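Local coordinates for protein ribonucleoside-diphosphate reductase (PDB 5IM3) that probably catalyses the reduction of ribonucleoside diphosphates to deoxyribonucleotides for DNA synthesis, using thioredoxin as reductant, and binds dATP as an allosteric effector, at residues 368-380 with 590-603. Residues are numbered along the deposited sequence; the frame is centred on the assembly and turned at random.
Sequences PQLSSCYLTTVPD and ITLNTNKDEIAVCN. With DTP (2'-deoxyadenosine 5'-triphosphate), chain G.
Strand 373-377 pairs antiparallel with the start of strand 600-608 in the ten-stranded alpha-beta barrel of ribonucleotide reductase, and a disulfide joins the two segments. In one of two modelled conformers of Cys373, its SG is bonded to Cys602 SG (2.0 Å), consistent with the oxidised form of the redox-active cysteine pair that class I enzymes use to reduce substrate. Beside it, Cys602 N donates to Cys373 O (2.9 Å, 168°). Leu375 and Ala600 form a hydrogen-bonded pair, with Leu375 N to Ala600 O at 3.0 Å and a weak return bond. On their face of the sheet, Leu375 CD1 rests against both Ile590 CG2 and Cys602 SG, 3.7 Å from each, while Thr594 CG2 packs against Leu375 CB. The opposite face carries Tyr374 and Val601, side by side and pointing the same way, covered by helices 382-395 and 646-655. Beyond the strand, Asp380, salt-bridged to Arg410, accepts a bond at OD1 from O3' of dATP, in a site that Lys397 and Val440 of the second subunit help complete. At the other end, chi1 of -56° sets Ser371 OG beside its backbone N, where it makes a short 2.5 Å bond to an in-plane lone pair of Asn603 OD1.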
loop_
_atom_site.group_PDB
_atom_site.type_symbol
_atom_site.label_atom_id
_atom_site.label_comp_id
_atom_site.label_asym_id
_atom_site.label_seq_id
_atom_site.Cartn_x
_atom_site.Cartn_y
_atom_site.Cartn_z
ATOM N N PRO A 368 41.214 -9.682 39.986
ATOM C CA PRO A 368 41.009 -9.649 38.531
ATOM C C PRO A 368 39.691 -10.294 38.125
ATOM O O PRO A 368 39.415 -11.446 38.465
ATOM C CB PRO A 368 42.202 -10.444 37.991
ATOM C CG PRO A 368 42.537 -11.403 39.097
ATOM C CD PRO A 368 42.169 -10.728 40.393
ATOM N N GLN A 369 38.881 -9.544 37.385
ATOM C CA GLN A 369 37.682 -10.087 36.752
ATOM C C GLN A 369 38.098 -10.671 35.406
ATOM O O GLN A 369 38.120 -9.982 34.384
ATOM C CB GLN A 369 36.620 -9.005 36.601
ATOM C CG GLN A 369 35.330 -9.478 35.960
ATOM C CD GLN A 369 34.218 -9.693 36.965
ATOM O OE1 GLN A 369 34.460 -9.876 38.164
ATOM N NE2 GLN A 369 32.980 -9.666 36.478
ATOM N N LEU A 370 38.430 -11.965 35.406
ATOM C CA LEU A 370 38.901 -12.643 34.204
ATOM C C LEU A 370 37.776 -13.206 33.348
ATOM O O LEU A 370 37.991 -13.460 32.156
ATOM C CB LEU A 370 39.860 -13.777 34.582
ATOM C CG LEU A 370 41.105 -13.348 35.361
ATOM C CD1 LEU A 370 41.993 -14.545 35.641
ATOM C CD2 LEU A 370 41.876 -12.273 34.613
ATOM N N SER A 371 36.592 -13.408 33.920
ATOM C CA SER A 371 35.428 -13.872 33.183
ATOM C C SER A 371 34.264 -12.944 33.488
ATOM O O SER A 371 34.066 -12.545 34.640
ATOM C CB SER A 371 35.066 -15.313 33.557
ATOM O OG SER A 371 36.165 -16.183 33.351
ATOM N N SER A 372 33.491 -12.603 32.455
ATOM C CA SER A 372 32.415 -11.632 32.616
ATOM C C SER A 372 31.128 -12.088 31.934
ATOM O O SER A 372 30.331 -11.256 31.491
ATOM C CB SER A 372 32.841 -10.266 32.073
ATOM O OG SER A 372 33.087 -10.328 30.679
ATOM N N CYS A 373 30.911 -13.406 31.857
ATOM C CA CYS A 373 29.767 -14.017 31.185
ATOM C C CYS A 373 29.113 -15.001 32.144
ATOM O O CYS A 373 29.790 -15.892 32.667
ATOM C CB CYS A 373 30.218 -14.730 29.898
ATOM S SG CYS A 373 29.040 -15.900 29.100
ATOM N N TYR A 374 27.807 -14.848 32.376
ATOM C CA TYR A 374 27.129 -15.649 33.390
ATOM C C TYR A 374 25.751 -16.088 32.919
ATOM O O TYR A 374 25.116 -15.429 32.093
ATOM C CB TYR A 374 26.966 -14.875 34.707
ATOM C CG TYR A 374 28.217 -14.177 35.178
ATOM C CD1 TYR A 374 29.144 -14.830 35.975
ATOM C CD2 TYR A 374 28.468 -12.862 34.822
ATOM C CE1 TYR A 374 30.287 -14.187 36.405
ATOM C CE2 TYR A 374 29.599 -12.215 35.244
ATOM C CZ TYR A 374 30.509 -12.878 36.034
ATOM O OH TYR A 374 31.636 -12.215 36.445
ATOM N N LEU A 375 25.293 -17.208 33.482
ATOM C CA LEU A 375 23.955 -17.736 33.265
ATOM C C LEU A 375 23.282 -17.940 34.615
ATOM O O LEU A 375 23.904 -18.440 35.558
ATOM C CB LEU A 375 23.971 -19.071 32.500
ATOM C CG LEU A 375 24.495 -19.087 31.058
ATOM C CD1 LEU A 375 26.020 -19.026 31.003
ATOM C CD2 LEU A 375 23.982 -20.330 30.338
ATOM N N THR A 376 22.010 -17.558 34.704
ATOM C CA THR A 376 21.238 -17.702 35.928
ATOM C C THR A 376 19.878 -18.300 35.610
ATOM O O THR A 376 19.427 -18.310 34.461
ATOM C CB THR A 376 21.033 -16.360 36.646
ATOM O OG1 THR A 376 20.094 -15.561 35.913
ATOM C CG2 THR A 376 22.349 -15.600 36.783
ATOM N N THR A 377 19.225 -18.797 36.655
ATOM C CA THR A 377 17.846 -19.263 36.584
ATOM C C THR A 377 17.080 -18.617 37.728
ATOM O O THR A 377 17.574 -18.571 38.859
ATOM C CB THR A 377 17.766 -20.796 36.653
ATOM O OG1 THR A 377 16.396 -21.208 36.626
ATOM C CG2 THR A 377 18.434 -21.331 37.915
ATOM N N VAL A 378 15.897 -18.100 37.430
ATOM C CA VAL A 378 15.123 -17.291 38.372
ATOM C C VAL A 378 14.070 -18.180 39.028
ATOM O O VAL A 378 13.293 -18.822 38.311
ATOM C CB VAL A 378 14.460 -16.090 37.677
ATOM C CG1 VAL A 378 13.840 -15.159 38.707
ATOM C CG2 VAL A 378 15.469 -15.336 36.831
ATOM N N PRO A 379 14.012 -18.250 40.356
ATOM C CA PRO A 379 12.993 -19.076 41.010
ATOM C C PRO A 379 11.639 -18.380 41.079
ATOM O O PRO A 379 11.529 -17.154 41.039
ATOM C CB PRO A 379 13.568 -19.295 42.415
ATOM C CG PRO A 379 14.395 -18.094 42.659
ATOM C CD PRO A 379 14.976 -17.702 41.325
ATOM N N ASP A 380 10.594 -19.204 41.196
ATOM C CA ASP A 380 9.217 -18.722 41.214
ATOM C C ASP A 380 8.788 -18.272 42.609
ATOM O O ASP A 380 7.730 -18.679 43.098
ATOM C CB ASP A 380 8.271 -19.815 40.702
ATOM C CG ASP A 380 6.831 -19.333 40.554
ATOM O OD1 ASP A 380 6.628 -18.167 40.160
ATOM O OD2 ASP A 380 5.903 -20.123 40.838
ATOM N N ILE A 590 26.806 -20.707 24.941
ATOM C CA ILE A 590 27.141 -21.387 26.187
ATOM C C ILE A 590 25.947 -22.221 26.630
ATOM O O ILE A 590 24.798 -21.773 26.543
ATOM C CB ILE A 590 27.538 -20.367 27.274
ATOM C CG1 ILE A 590 28.713 -19.512 26.788
ATOM C CG2 ILE A 590 27.877 -21.069 28.576
ATOM C CD1 ILE A 590 29.976 -20.302 26.468
ATOM N N THR A 591 26.223 -23.443 27.116
ATOM C CA THR A 591 25.174 -24.359 27.576
ATOM C C THR A 591 25.667 -25.011 28.871
ATOM O O THR A 591 26.204 -26.121 28.867
ATOM C CB THR A 591 24.820 -25.405 26.516
ATOM O OG1 THR A 591 25.994 -26.132 26.138
ATOM C CG2 THR A 591 24.220 -24.747 25.283
ATOM N N LEU A 592 25.471 -24.307 29.985
ATOM C CA LEU A 592 25.909 -24.756 31.298
ATOM C C LEU A 592 24.723 -24.823 32.255
ATOM O O LEU A 592 23.738 -24.095 32.102
ATOM C CB LEU A 592 26.980 -23.817 31.867
ATOM C CG LEU A 592 28.269 -23.673 31.053
ATOM C CD1 LEU A 592 29.149 -22.587 31.655
ATOM C CD2 LEU A 592 29.021 -24.993 30.983
ATOM N N ASN A 593 24.834 -25.701 33.251
ATOM C CA ASN A 593 23.779 -25.874 34.241
ATOM C C ASN A 593 23.697 -24.675 35.182
ATOM O O ASN A 593 24.694 -24.011 35.474
ATOM C CB ASN A 593 24.015 -27.136 35.070
ATOM C CG ASN A 593 23.886 -28.406 34.259
ATOM O OD1 ASN A 593 23.348 -28.402 33.154
ATOM N ND2 ASN A 593 24.374 -29.509 34.815
ATOM N N THR A 594 22.486 -24.417 35.675
ATOM C CA THR A 594 22.258 -23.408 36.700
ATOM C C THR A 594 21.287 -23.956 37.735
ATOM O O THR A 594 20.493 -24.855 37.448
ATOM C CB THR A 594 21.695 -22.105 36.113
ATOM O OG1 THR A 594 20.595 -22.401 35.244
ATOM C CG2 THR A 594 22.772 -21.360 35.336
ATOM N N ASN A 595 21.364 -23.415 38.947
ATOM C CA ASN A 595 20.372 -23.731 39.967
ATOM C C ASN A 595 20.457 -22.692 41.079
ATOM O O ASN A 595 21.141 -21.671 40.957
ATOM C CB ASN A 595 20.552 -25.160 40.501
ATOM C CG ASN A 595 21.878 -25.368 41.212
ATOM O OD1 ASN A 595 22.299 -24.551 42.037
ATOM N ND2 ASN A 595 22.536 -26.477 40.903
ATOM N N LYS A 596 19.736 -22.970 42.163
ATOM C CA LYS A 596 19.681 -22.102 43.332
ATOM C C LYS A 596 21.072 -21.654 43.784
ATOM O O LYS A 596 21.251 -20.519 44.239
ATOM C CB LYS A 596 18.954 -22.870 44.440
ATOM C CG LYS A 596 18.697 -22.145 45.732
ATOM C CD LYS A 596 17.734 -22.966 46.607
ATOM C CE LYS A 596 18.333 -24.302 47.061
ATOM N NZ LYS A 596 19.281 -24.131 48.190
ATOM N N ASP A 597 22.072 -22.529 43.655
ATOM C CA ASP A 597 23.399 -22.273 44.207
ATOM C C ASP A 597 24.487 -22.245 43.138
ATOM O O ASP A 597 25.672 -22.319 43.471
ATOM C CB ASP A 597 23.737 -23.323 45.266
ATOM C CG ASP A 597 22.779 -23.292 46.444
ATOM O OD1 ASP A 597 22.621 -22.211 47.054
ATOM O OD2 ASP A 597 22.180 -24.348 46.755
ATOM N N GLU A 598 24.117 -22.129 41.864
ATOM C CA GLU A 598 25.087 -22.195 40.774
ATOM C C GLU A 598 24.729 -21.161 39.718
ATOM O O GLU A 598 23.731 -21.307 39.007
ATOM C CB GLU A 598 25.139 -23.596 40.166
ATOM C CG GLU A 598 25.737 -24.638 41.106
ATOM C CD GLU A 598 25.917 -25.990 40.447
ATOM O OE1 GLU A 598 25.920 -27.006 41.174
ATOM O OE2 GLU A 598 26.052 -26.035 39.205
ATOM N N ILE A 599 25.545 -20.120 39.628
ATOM C CA ILE A 599 25.542 -19.194 38.505
ATOM C C ILE A 599 26.702 -19.603 37.607
ATOM O O ILE A 599 27.869 -19.491 37.995
ATOM C CB ILE A 599 25.657 -17.739 38.982
ATOM C CG1 ILE A 599 24.326 -17.309 39.625
ATOM C CG2 ILE A 599 26.039 -16.812 37.837
ATOM C CD1 ILE A 599 24.338 -15.921 40.238
ATOM N N ALA A 600 26.388 -20.099 36.412
ATOM C CA ALA A 600 27.424 -20.588 35.512
ATOM C C ALA A 600 28.272 -19.431 34.992
ATOM O O ALA A 600 27.766 -18.334 34.741
ATOM C CB ALA A 600 26.798 -21.346 34.346
ATOM N N VAL A 601 29.570 -19.686 34.839
ATOM C CA VAL A 601 30.541 -18.680 34.425
ATOM C C VAL A 601 31.199 -19.157 33.136
ATOM O O VAL A 601 31.661 -20.301 33.060
ATOM C CB VAL A 601 31.605 -18.438 35.512
ATOM C CG1 VAL A 601 32.437 -17.207 35.180
ATOM C CG2 VAL A 601 30.960 -18.304 36.884
ATOM N N CYS A 602 31.252 -18.280 32.133
ATOM C CA CYS A 602 31.884 -18.601 30.857
ATOM C C CYS A 602 33.315 -18.077 30.862
ATOM O O CYS A 602 33.539 -16.863 30.938
ATOM C CB CYS A 602 31.115 -18.006 29.680
ATOM S SG CYS A 602 29.351 -17.717 29.985
ATOM N N ASN A 603 34.276 -18.990 30.777
ATOM C CA ASN A 603 35.694 -18.653 30.723
ATOM C C ASN A 603 36.181 -18.967 29.307
ATOM O O ASN A 603 36.219 -20.135 28.904
ATOM C CB ASN A 603 36.461 -19.430 31.791
ATOM C CG ASN A 603 35.672 -19.559 33.097
ATOM O OD1 ASN A 603 35.518 -18.593 33.847
ATOM N ND2 ASN A 603 35.167 -20.760 33.368
HETATM P PG DTP G . 3.260 -20.147 46.798
HETATM O O1G DTP G . 2.038 -19.472 46.275
HETATM O O2G DTP G . 2.992 -21.560 47.320
HETATM O O3G DTP G . 4.366 -20.240 45.746
HETATM P PB DTP G . 5.266 -18.528 48.086
HETATM O O1B DTP G . 6.293 -19.228 47.293
HETATM O O2B DTP G . 5.709 -18.382 49.542
HETATM O O3B DTP G . 3.899 -19.343 48.015
HETATM P PA DTP G . 5.960 -16.239 46.590
HETATM O O1A DTP G . 7.089 -17.133 46.393
HETATM O O2A DTP G . 6.449 -15.020 47.337
HETATM O O3A DTP G . 4.968 -17.077 47.503
HETATM O "O5'" DTP G . 5.358 -15.826 45.192
HETATM C "C5'" DTP G . 5.122 -16.788 44.143
HETATM C "C4'" DTP G . 4.929 -16.070 42.831
HETATM O "O4'" DTP G . 3.950 -15.022 42.998
HETATM C "C3'" DTP G . 6.181 -15.412 42.247
HETATM O "O3'" DTP G . 6.228 -15.602 40.833
HETATM C "C2'" DTP G . 5.997 -13.939 42.589
HETATM C "C1'" DTP G . 4.488 -13.773 42.595
HETATM N N9 DTP G . 4.009 -12.759 43.524
HETATM C C8 DTP G . 3.833 -12.917 44.873
HETATM N N7 DTP G . 3.446 -11.829 45.493
HETATM C C5 DTP G . 3.348 -10.890 44.478
HETATM C C6 DTP G . 2.969 -9.535 44.474
HETATM N N6 DTP G . 2.605 -8.862 45.569
HETATM N N1 DTP G . 2.968 -8.888 43.289
HETATM C C2 DTP G . 3.319 -9.560 42.188
HETATM N N3 DTP G . 3.698 -10.834 42.069
HETATM C C4 DTP G . 3.691 -11.449 43.259
#